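Local coordinates for probable arabinosyltransferase B (Mycobacterium tuberculosis H37Rv, PDB 7BVF), which transfers arabinose units to build the arabinan of the mycobacterial cell-wall polysaccharide arabinogalactan, working at the cell membrane, at residues 536-541 against 644-649; 632-637 against 671-676. One frame throughout, in Å; residues are numbered along the deposited sequence.

Contact 1. Residues 536-541 against 644-649; sequences SLSRRF and NGWWYV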
loop_
_atom_site.group_PDB
_atom_site.type_symbol
_atom_site.label_atom_id
_atom_site.label_comp_id
_atom_site.label_asym_id
_atom_site.label_seq_id
_atom_site.Cartn_x
_atom_site.Cartn_y
_atom_site.Cartn_z
ATOM N N SER A 536 14.477 3.849 7.908
ATOM C CA SER A 536 15.551 2.883 8.057
ATOM C C SER A 536 15.986 2.888 9.514
ATOM O O SER A 536 15.416 3.599 10.344
ATOM C CB SER A 536 16.715 3.209 7.119
ATOM O OG SER A 536 17.033 4.583 7.180
ATOM N N LEU A 537 17.008 2.098 9.844
ATOM C CA LEU A 537 17.340 1.970 11.256
ATOM C C LEU A 537 17.897 3.255 11.846
ATOM O O LEU A 537 17.991 3.362 13.072
ATOM C CB LEU A 537 18.317 0.811 11.482
ATOM C CG LEU A 537 19.744 0.785 10.950
ATOM C CD1 LEU A 537 20.693 1.446 11.922
ATOM C CD2 LEU A 537 20.158 -0.644 10.717
ATOM N N SER A 538 18.251 4.231 11.015
ATOM C CA SER A 538 18.699 5.524 11.506
ATOM C C SER A 538 17.570 6.532 11.629
ATOM O O SER A 538 17.713 7.510 12.366
ATOM C CB SER A 538 19.786 6.090 10.588
ATOM O OG SER A 538 19.449 5.911 9.225
ATOM N N ARG A 539 16.453 6.312 10.943
ATOM C CA ARG A 539 15.324 7.226 10.979
ATOM C C ARG A 539 14.150 6.693 11.781
ATOM O O ARG A 539 13.139 7.388 11.908
ATOM C CB ARG A 539 14.875 7.559 9.554
ATOM C CG ARG A 539 15.771 8.567 8.872
ATOM C CD ARG A 539 15.764 8.407 7.372
ATOM N NE ARG A 539 14.517 8.859 6.773
ATOM C CZ ARG A 539 14.266 10.117 6.431
ATOM N NH1 ARG A 539 15.175 11.057 6.637
ATOM N NH2 ARG A 539 13.103 10.433 5.885
ATOM N N ARG A 540 14.251 5.482 12.322
ATOM C CA ARG A 540 13.225 4.944 13.206
ATOM C C ARG A 540 13.533 5.219 14.670
ATOM O O ARG A 540 12.615 5.486 15.455
ATOM C CB ARG A 540 13.088 3.436 13.008
ATOM C CG ARG A 540 12.531 3.007 11.680
ATOM C CD ARG A 540 12.202 1.536 11.723
ATOM N NE ARG A 540 12.007 0.972 10.397
ATOM C CZ ARG A 540 11.575 -0.261 10.175
ATOM N NH1 ARG A 540 11.423 -0.698 8.937
ATOM N NH2 ARG A 540 11.289 -1.056 11.191
ATOM N N PHE A 541 14.814 5.154 15.036
ATOM C CA PHE A 541 15.205 5.217 16.438
ATOM C C PHE A 541 14.825 6.548 17.066
ATOM O O PHE A 541 14.329 6.588 18.199
ATOM C CB PHE A 541 16.707 4.976 16.563
ATOM C CG PHE A 541 17.198 4.932 17.976
ATOM C CD1 PHE A 541 17.094 3.772 18.723
ATOM C CD2 PHE A 541 17.769 6.047 18.559
ATOM C CE1 PHE A 541 17.547 3.728 20.022
ATOM C CE2 PHE A 541 18.221 6.009 19.856
ATOM C CZ PHE A 541 18.110 4.848 20.589
ATOM N N ASN A 644 20.289 -0.165 6.328
ATOM C CA ASN A 644 21.146 0.910 6.828
ATOM C C ASN A 644 21.348 1.980 5.766
ATOM O O ASN A 644 22.438 2.530 5.610
ATOM C CB ASN A 644 22.482 0.342 7.294
ATOM C CG ASN A 644 23.320 1.355 8.033
ATOM O OD1 ASN A 644 22.804 2.328 8.572
ATOM N ND2 ASN A 644 24.627 1.135 8.054
ATOM N N GLY A 645 20.302 2.281 5.004
ATOM C CA GLY A 645 20.438 3.116 3.829
ATOM C C GLY A 645 20.345 4.599 4.143
ATOM O O GLY A 645 19.552 5.025 4.976
ATOM N N TRP A 646 21.179 5.373 3.461
ATOM C CA TRP A 646 21.132 6.824 3.469
ATOM C C TRP A 646 20.730 7.320 2.084
ATOM O O TRP A 646 20.405 6.542 1.187
ATOM C CB TRP A 646 22.476 7.407 3.907
ATOM C CG TRP A 646 22.980 6.860 5.203
ATOM C CD1 TRP A 646 23.674 5.705 5.387
ATOM C CD2 TRP A 646 22.838 7.452 6.498
ATOM N NE1 TRP A 646 23.972 5.536 6.714
ATOM C CE2 TRP A 646 23.468 6.596 7.419
ATOM C CE3 TRP A 646 22.238 8.622 6.970
ATOM C CZ2 TRP A 646 23.514 6.872 8.781
ATOM C CZ3 TRP A 646 22.285 8.892 8.322
ATOM C CH2 TRP A 646 22.918 8.023 9.211
ATOM N N TRP A 647 20.757 8.638 1.916
ATOM C CA TRP A 647 20.240 9.278 0.713
ATOM C C TRP A 647 21.245 9.304 -0.434
ATOM O O TRP A 647 22.211 8.538 -0.444
ATOM C CB TRP A 647 19.749 10.686 1.036
ATOM C CG TRP A 647 18.447 10.664 1.770
ATOM C CD1 TRP A 647 18.225 11.062 3.053
ATOM C CD2 TRP A 647 17.191 10.189 1.275
ATOM N NE1 TRP A 647 16.906 10.877 3.385
ATOM C CE2 TRP A 647 16.250 10.341 2.309
ATOM C CE3 TRP A 647 16.769 9.656 0.054
ATOM C CZ2 TRP A 647 14.915 9.983 2.161
ATOM C CZ3 TRP A 647 15.443 9.299 -0.089
ATOM C CH2 TRP A 647 14.532 9.464 0.958
ATOM N N TYR A 648 20.996 10.178 -1.407
ATOM C CA TYR A 648 21.561 10.156 -2.752
ATOM C C TYR A 648 23.041 9.789 -2.831
ATOM O O TYR A 648 23.378 8.743 -3.387
ATOM C CB TYR A 648 21.306 11.534 -3.374
ATOM C CG TYR A 648 21.990 11.842 -4.683
ATOM C CD1 TYR A 648 21.907 10.976 -5.759
ATOM C CD2 TYR A 648 22.689 13.026 -4.849
ATOM C CE1 TYR A 648 22.525 11.270 -6.952
ATOM C CE2 TYR A 648 23.305 13.327 -6.034
ATOM C CZ TYR A 648 23.221 12.449 -7.083
ATOM O OH TYR A 648 23.837 12.748 -8.273
ATOM N N VAL A 649 23.933 10.596 -2.262
ATOM C CA VAL A 649 25.364 10.322 -2.326
ATOM C C VAL A 649 25.951 10.062 -0.951
ATOM O O VAL A 649 27.172 9.952 -0.812
ATOM C CB VAL A 649 26.132 11.449 -3.034
ATOM C CG1 VAL A 649 25.945 11.361 -4.525
ATOM C CG2 VAL A 649 25.679 12.798 -2.525
#

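Contact 2. Residues 632-637 against 671-676; sequences LFFLLA and IFFALF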
loop_
_atom_site.group_PDB
_atom_site.type_symbol
_atom_site.label_atom_id
_atom_site.label_comp_id
_atom_site.label_asym_id
_atom_site.label_seq_id
_atom_site.Cartn_x
_atom_site.Cartn_y
_atom_site.Cartn_z
ATOM N N LEU A 632 12.540 -1.923 26.077
ATOM C CA LEU A 632 13.653 -1.341 25.329
ATOM C C LEU A 632 14.234 -2.336 24.331
ATOM O O LEU A 632 14.538 -1.978 23.187
ATOM C CB LEU A 632 14.742 -0.867 26.286
ATOM C CG LEU A 632 14.805 0.626 26.590
ATOM C CD1 LEU A 632 15.834 0.887 27.660
ATOM C CD2 LEU A 632 15.136 1.403 25.340
ATOM N N PHE A 633 14.404 -3.591 24.752
ATOM C CA PHE A 633 14.943 -4.602 23.844
ATOM C C PHE A 633 13.998 -4.867 22.678
ATOM O O PHE A 633 14.442 -5.062 21.542
ATOM C CB PHE A 633 15.228 -5.892 24.604
ATOM C CG PHE A 633 16.519 -5.875 25.361
ATOM C CD1 PHE A 633 17.628 -5.237 24.843
ATOM C CD2 PHE A 633 16.624 -6.494 26.589
ATOM C CE1 PHE A 633 18.815 -5.218 25.537
ATOM C CE2 PHE A 633 17.806 -6.480 27.285
ATOM C CZ PHE A 633 18.903 -5.841 26.759
ATOM N N PHE A 634 12.690 -4.883 22.939
ATOM C CA PHE A 634 11.719 -5.044 21.860
ATOM C C PHE A 634 11.789 -3.881 20.879
ATOM O O PHE A 634 11.722 -4.079 19.659
ATOM C CB PHE A 634 10.314 -5.167 22.445
ATOM C CG PHE A 634 9.241 -5.377 21.420
ATOM C CD1 PHE A 634 8.940 -6.646 20.964
ATOM C CD2 PHE A 634 8.521 -4.309 20.924
ATOM C CE1 PHE A 634 7.951 -6.840 20.029
ATOM C CE2 PHE A 634 7.532 -4.499 19.987
ATOM C CZ PHE A 634 7.247 -5.767 19.539
ATOM N N LEU A 635 11.915 -2.658 21.394
ATOM C CA LEU A 635 12.039 -1.493 20.526
ATOM C C LEU A 635 13.287 -1.582 19.660
ATOM O O LEU A 635 13.254 -1.242 18.473
ATOM C CB LEU A 635 12.047 -0.224 21.376
ATOM C CG LEU A 635 12.353 1.133 20.753
ATOM C CD1 LEU A 635 11.439 2.163 21.372
ATOM C CD2 LEU A 635 13.801 1.528 20.974
ATOM N N LEU A 636 14.400 -2.044 20.231
ATOM C CA LEU A 636 15.619 -2.209 19.441
ATOM C C LEU A 636 15.439 -3.263 18.356
ATOM O O LEU A 636 15.868 -3.069 17.211
ATOM C CB LEU A 636 16.786 -2.586 20.347
ATOM C CG LEU A 636 17.608 -1.453 20.943
ATOM C CD1 LEU A 636 18.740 -2.024 21.766
ATOM C CD2 LEU A 636 18.144 -0.577 19.843
ATOM N N ALA A 637 14.822 -4.395 18.702
ATOM C CA ALA A 637 14.578 -5.437 17.711
ATOM C C ALA A 637 13.691 -4.941 16.583
ATOM O O ALA A 637 13.858 -5.356 15.433
ATOM C CB ALA A 637 13.943 -6.656 18.375
ATOM N N ILE A 671 18.634 -11.358 17.196
ATOM C CA ILE A 671 19.424 -11.355 18.421
ATOM C C ILE A 671 18.776 -10.468 19.474
ATOM O O ILE A 671 18.681 -10.840 20.653
ATOM C CB ILE A 671 20.865 -10.917 18.111
ATOM C CG1 ILE A 671 21.515 -11.905 17.145
ATOM C CG2 ILE A 671 21.670 -10.802 19.385
ATOM C CD1 ILE A 671 22.873 -11.483 16.663
ATOM N N PHE A 672 18.308 -9.286 19.072
ATOM C CA PHE A 672 17.622 -8.427 20.029
ATOM C C PHE A 672 16.297 -9.029 20.475
ATOM O O PHE A 672 15.869 -8.803 21.609
ATOM C CB PHE A 672 17.415 -7.038 19.436
ATOM C CG PHE A 672 18.670 -6.222 19.370
ATOM C CD1 PHE A 672 19.401 -5.963 20.512
ATOM C CD2 PHE A 672 19.123 -5.718 18.167
ATOM C CE1 PHE A 672 20.557 -5.219 20.454
ATOM C CE2 PHE A 672 20.277 -4.971 18.108
ATOM C CZ PHE A 672 20.994 -4.724 19.252
ATOM N N PHE A 673 15.654 -9.832 19.626
ATOM C CA PHE A 673 14.433 -10.509 20.043
ATOM C C PHE A 673 14.730 -11.623 21.037
ATOM O O PHE A 673 13.948 -11.859 21.963
ATOM C CB PHE A 673 13.695 -11.058 18.825
ATOM C CG PHE A 673 12.236 -11.280 19.059
ATOM C CD1 PHE A 673 11.366 -10.211 19.134
ATOM C CD2 PHE A 673 11.734 -12.556 19.211
ATOM C CE1 PHE A 673 10.023 -10.413 19.353
ATOM C CE2 PHE A 673 10.392 -12.762 19.428
ATOM C CZ PHE A 673 9.536 -11.690 19.499
ATOM N N ALA A 674 15.856 -12.317 20.870
ATOM C CA ALA A 674 16.265 -13.290 21.877
ATOM C C ALA A 674 16.539 -12.614 23.215
ATOM O O ALA A 674 16.133 -13.115 24.273
ATOM C CB ALA A 674 17.498 -14.053 21.397
ATOM N N LEU A 675 17.225 -11.469 23.189
ATOM C CA LEU A 675 17.468 -10.728 24.425
ATOM C C LEU A 675 16.161 -10.271 25.065
ATOM O O LEU A 675 16.001 -10.343 26.291
ATOM C CB LEU A 675 18.374 -9.531 24.152
ATOM C CG LEU A 675 19.823 -9.829 23.767
ATOM C CD1 LEU A 675 20.558 -8.545 23.446
ATOM C CD2 LEU A 675 20.520 -10.572 24.884
ATOM N N PHE A 676 15.218 -9.789 24.252
ATOM C CA PHE A 676 13.915 -9.393 24.773
ATOM C C PHE A 676 13.188 -10.572 25.396
ATOM O O PHE A 676 12.543 -10.429 26.438
ATOM C CB PHE A 676 13.067 -8.781 23.662
ATOM C CG PHE A 676 11.589 -8.971 23.852
ATOM C CD1 PHE A 676 10.890 -8.209 24.770
ATOM C CD2 PHE A 676 10.896 -9.904 23.107
ATOM C CE1 PHE A 676 9.531 -8.380 24.942
ATOM C CE2 PHE A 676 9.539 -10.079 23.279
ATOM C CZ PHE A 676 8.858 -9.316 24.198
#

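Contact 1. Residues 536-541 against 644-649
Arg539, on helix 537-559, reaches across to Trp647 with the far end of its side chain. From CB the chain runs through CG and CD, turns about the CG–CD bond (chi3 72°), and so carries the guanidinium out to the indole. There CZ lies 4.1 Å from Trp647 NE1, while NH1 comes to 3.7 Å from the same nitrogen, in the plane of the indole at its edge; NH2 faces Trp647 CZ2. The two planes stand 87° apart, the indole edge meeting one face of the guanidinium. This is contact, not a hydrogen bond: the charge of Arg539 is met by a salt bridge to Asp534, which a long, flexible residue can reach while still covering a neighbour. Small serines suit the closer approach beside it. Ser536 OG lies 3.4 Å from Gly645 O, a weak hydrogen bond at best, because Ser538 OG, also 3.4 Å from Ser536 OG, competes for the same hydroxyl. Ser538 CB meets Trp646 CH2 at 3.9 Å, and its OG lies above that ring toward the rim. At Leu537, CD1 packs against Asn644 OD1; the ND2 of the same amide is hydrogen-bonded to Ser721 OG. The contact is buried, joining helix 537-559 to the loop between helices 622-639 and 668-687, with helix 706-727 alongside through Phe718 and Met722.

Contact 2. Residues 632-637 against 671-676
An antiparallel pair of membrane helices, 622-639 and 668-687, meets here within the membrane part of this GT-C-type glycosyltransferase, the short axes 8.1 Å apart and their directions at 165°. At one end Ala637 CB touches Phe672 CB at 3.7 Å; alanine suits this place because a methyl group lets the backbones come near. At the other end Phe633 CB meets Phe676 CB, also at 3.7 Å; from there the two rings leave to different sides and pack against the partner helix. With CG beside its backbone N (chi1 -80°), the Phe633 ring leans to one side of the interface, where Leu675 CB sits over the centre of its face, a CH-pi contact almost along the ring normal. Phe672 also turns a face to its partner, but Leu636 CB lies off-centre, toward the rim, and Leu636 CD1 comes to 3.9 Å from Phe672 CE1. Phe634, Phe673 and Phe676 have CG roughly opposite their backbone N and point the same way, forming a cluster of three rings. Large, nonpolar rings suit this side, where Phe676 lies about 4 Å from a bound cardiolipin and Phe673 meets an aromatic side chain of another protein chain. Phe634 directs its edge at the face of Phe676, T-shaped with planes at 62° and centroids 5.4 Å apart, and Phe634 CE1 reaches Phe673 CE1 at 4.2 Å.

In the fold
Helix 622-639 supplies one side of contact 2, and the loop after it one side of contact 1. In chain order the segments run 536-541, 632-637, 644-649, 671-676, so the two contacts interleave; their centres are 20 Å apart. Contact 1 is buried nearer the centre of the chain, with ethambutol about 7 Å from the Trp647 side chain, and it mixes hydroxyls, a carbonyl, a guanidinium and indoles. Contact 2, about 35 Å from that centre, is partly buried and wholly apolar in its side chains, as fits a helix pair bordered by lipid and another protein chain. Helix 706-727 touches both, and helix 537-559, which carries one side of contact 1, also packs against Leu632 and Leu635.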